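Local coordinates for protein metallo-carboxypeptidase (Pseudomonas aeruginosa, PDB 4A39) that probably acts as a zinc-dependent carboxypeptidase of the M14 family, a bacterial model for the mammalian cytosolic carboxypeptidases, at residues I194-R199 with D375-L380. Residues are numbered along the deposited sequence; the frame is centred on the assembly and turned at random.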
loop_
_atom_site.group_PDB
_atom_site.type_symbol
_atom_site.label_atom_id
_atom_site.label_comp_id
_atom_site.label_asym_id
_atom_site.label_seq_id
_atom_site.Cartn_x
_atom_site.Cartn_y
_atom_site.Cartn_z
ATOM N N ILE A 194 8.958 5.910 8.553
ATOM C CA ILE A 194 9.628 7.201 8.656
ATOM C C ILE A 194 9.481 7.851 10.030
ATOM O O ILE A 194 10.435 8.432 10.547
ATOM C CB ILE A 194 9.132 8.171 7.549
ATOM C CG1 ILE A 194 9.805 7.823 6.220
ATOM C CG2 ILE A 194 9.460 9.611 7.905
ATOM C CD1 ILE A 194 9.469 6.455 5.688
ATOM N N GLU A 195 8.302 7.754 10.633
ATOM C CA GLU A 195 8.113 8.364 11.939
ATOM C C GLU A 195 8.996 7.731 13.008
ATOM O O GLU A 195 9.373 8.398 13.971
ATOM C CB GLU A 195 6.648 8.294 12.368
ATOM C CG GLU A 195 5.717 9.037 11.435
ATOM C CD GLU A 195 4.381 9.360 12.071
ATOM O OE1 GLU A 195 3.909 8.564 12.911
ATOM O OE2 GLU A 195 3.800 10.407 11.718
ATOM N N ARG A 196 9.328 6.452 12.852
ATOM C CA ARG A 196 10.180 5.799 13.842
ATOM C C ARG A 196 11.574 6.417 13.853
ATOM O O ARG A 196 12.254 6.415 14.882
ATOM C CB ARG A 196 10.295 4.293 13.581
ATOM C CG ARG A 196 11.285 3.631 14.533
ATOM C CD ARG A 196 11.261 2.116 14.506
ATOM N NE ARG A 196 12.269 1.586 15.420
ATOM C CZ ARG A 196 12.474 0.296 15.662
ATOM N NH1 ARG A 196 11.735 -0.627 15.060
ATOM N NH2 ARG A 196 13.423 -0.072 16.512
ATOM N N LEU A 197 11.993 6.948 12.709
ATOM C CA LEU A 197 13.310 7.574 12.582
ATOM C C LEU A 197 13.466 8.818 13.459
ATOM O O LEU A 197 14.586 9.262 13.725
ATOM C CB LEU A 197 13.574 7.946 11.120
ATOM C CG LEU A 197 14.141 6.865 10.197
ATOM C CD1 LEU A 197 15.584 6.578 10.583
ATOM C CD2 LEU A 197 13.299 5.613 10.278
ATOM N N GLN A 198 12.344 9.374 13.907
ATOM C CA GLN A 198 12.358 10.566 14.754
ATOM C C GLN A 198 12.847 10.279 16.170
ATOM O O GLN A 198 13.311 11.181 16.868
ATOM C CB GLN A 198 10.956 11.176 14.832
ATOM C CG GLN A 198 10.410 11.673 13.511
ATOM C CD GLN A 198 9.008 12.236 13.639
ATOM O OE1 GLN A 198 8.055 11.510 13.933
ATOM N NE2 GLN A 198 8.873 13.538 13.425
ATOM N N ARG A 199 12.735 9.025 16.594
ATOM C CA ARG A 199 13.152 8.628 17.938
ATOM C C ARG A 199 14.595 9.004 18.264
ATOM O O ARG A 199 15.518 8.672 17.523
ATOM C CB ARG A 199 12.969 7.121 18.121
ATOM C CG ARG A 199 11.518 6.681 18.166
ATOM C CD ARG A 199 11.404 5.170 18.293
ATOM N NE ARG A 199 12.128 4.661 19.456
ATOM C CZ ARG A 199 12.166 3.381 19.814
ATOM N NH1 ARG A 199 11.516 2.469 19.100
ATOM N NH2 ARG A 199 12.862 3.008 20.882
ATOM N N ASP A 375 7.764 -2.488 12.801
ATOM C CA ASP A 375 8.214 -3.829 13.160
ATOM C C ASP A 375 9.123 -4.398 12.079
ATOM O O ASP A 375 9.998 -5.218 12.360
ATOM C CB ASP A 375 7.025 -4.763 13.413
ATOM C CG ASP A 375 6.255 -4.395 14.672
ATOM O OD1 ASP A 375 6.886 -3.900 15.633
ATOM O OD2 ASP A 375 5.028 -4.616 14.712
ATOM N N VAL A 376 8.918 -3.965 10.840
ATOM C CA VAL A 376 9.767 -4.421 9.750
ATOM C C VAL A 376 11.172 -3.859 9.981
ATOM O O VAL A 376 12.170 -4.534 9.728
ATOM C CB VAL A 376 9.226 -3.948 8.379
ATOM C CG1 VAL A 376 10.311 -4.065 7.315
ATOM C CG2 VAL A 376 8.024 -4.798 7.979
ATOM N N LEU A 377 11.252 -2.624 10.468
ATOM C CA LEU A 377 12.549 -2.017 10.739
ATOM C C LEU A 377 13.276 -2.833 11.801
ATOM O O LEU A 377 14.484 -3.038 11.707
ATOM C CB LEU A 377 12.388 -0.564 11.201
ATOM C CG LEU A 377 12.104 0.450 10.089
ATOM C CD1 LEU A 377 11.895 1.835 10.683
ATOM C CD2 LEU A 377 13.271 0.465 9.113
ATOM N N SER A 378 12.537 -3.304 12.803
ATOM C CA SER A 378 13.134 -4.119 13.857
ATOM C C SER A 378 13.691 -5.405 13.258
ATOM O O SER A 378 14.769 -5.864 13.640
ATOM C CB SER A 378 12.099 -4.467 14.932
ATOM O OG SER A 378 11.780 -3.338 15.726
ATOM N N THR A 379 12.948 -5.981 12.316
ATOM C CA THR A 379 13.363 -7.216 11.660
ATOM C C THR A 379 14.639 -7.003 10.849
ATOM O O THR A 379 15.551 -7.833 10.883
ATOM C CB THR A 379 12.240 -7.754 10.743
ATOM O OG1 THR A 379 11.091 -8.067 11.544
ATOM C CG2 THR A 379 12.696 -9.011 10.004
ATOM N N LEU A 380 14.709 -5.889 10.128
ATOM C CA LEU A 380 15.892 -5.595 9.326
ATOM C C LEU A 380 17.122 -5.384 10.203
ATOM O O LEU A 380 18.245 -5.700 9.798
ATOM C CB LEU A 380 15.662 -4.353 8.458
ATOM C CG LEU A 380 14.564 -4.455 7.394
ATOM C CD1 LEU A 380 14.485 -3.146 6.625
ATOM C CD2 LEU A 380 14.853 -5.614 6.449
#
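In the zinc carboxypeptidase domain, where helices pack against a mixed beta-sheet, the last part of helix 185-196 and the type I turn that follows it, Arg196 to Arg199, meet helix 366-383 chiefly through one arginine, Arg196, which lies along Leu377 and ends at Ser378. The backbones stay well apart, with 8.7 Å between the CA atoms of Arg196 and Leu377, and side chains bridge the gap. Arg196 projects fully extended, its CG trans to the backbone N (chi1 175°), which carries the guanidinium across to the other helix. There its NH1 donates to Ser378 OG over 2.8 Å, with an N-H...O angle of 166°. The hydroxyl oxygen sits only 8° out of the guanidinium plane, an in-plane bond at the edge of the group. NH1 also makes a weak hydrogen bond to Gln374 O, one turn before Ser378.

Leu377 points the other way, alongside the arginine chain, with its CD1 3.9 Å from Arg196 CD. The same methyl lies 4.1 Å from Leu197 CD2, the two leucine side chains crossing at about a right angle. Met205 of helix 203-211 touches both Arg196 and Leu377, joining a third helix to this apolar patch.

The remaining guanidinium nitrogens serve acidic partners: NE forms a salt bridge with Asp202 and NH2 one with Glu204, whose OE1 is also hydrogen-bonded to Ser378 OG. Arg196, Ser378 and Glu204 thus close a small polar ring. Engaged through all three of its nitrogens, the buried guanidinium has little freedom to rotate, and the two carboxylates would be expected to offset its positive charge, while the aliphatic stem of the same residue meets leucine.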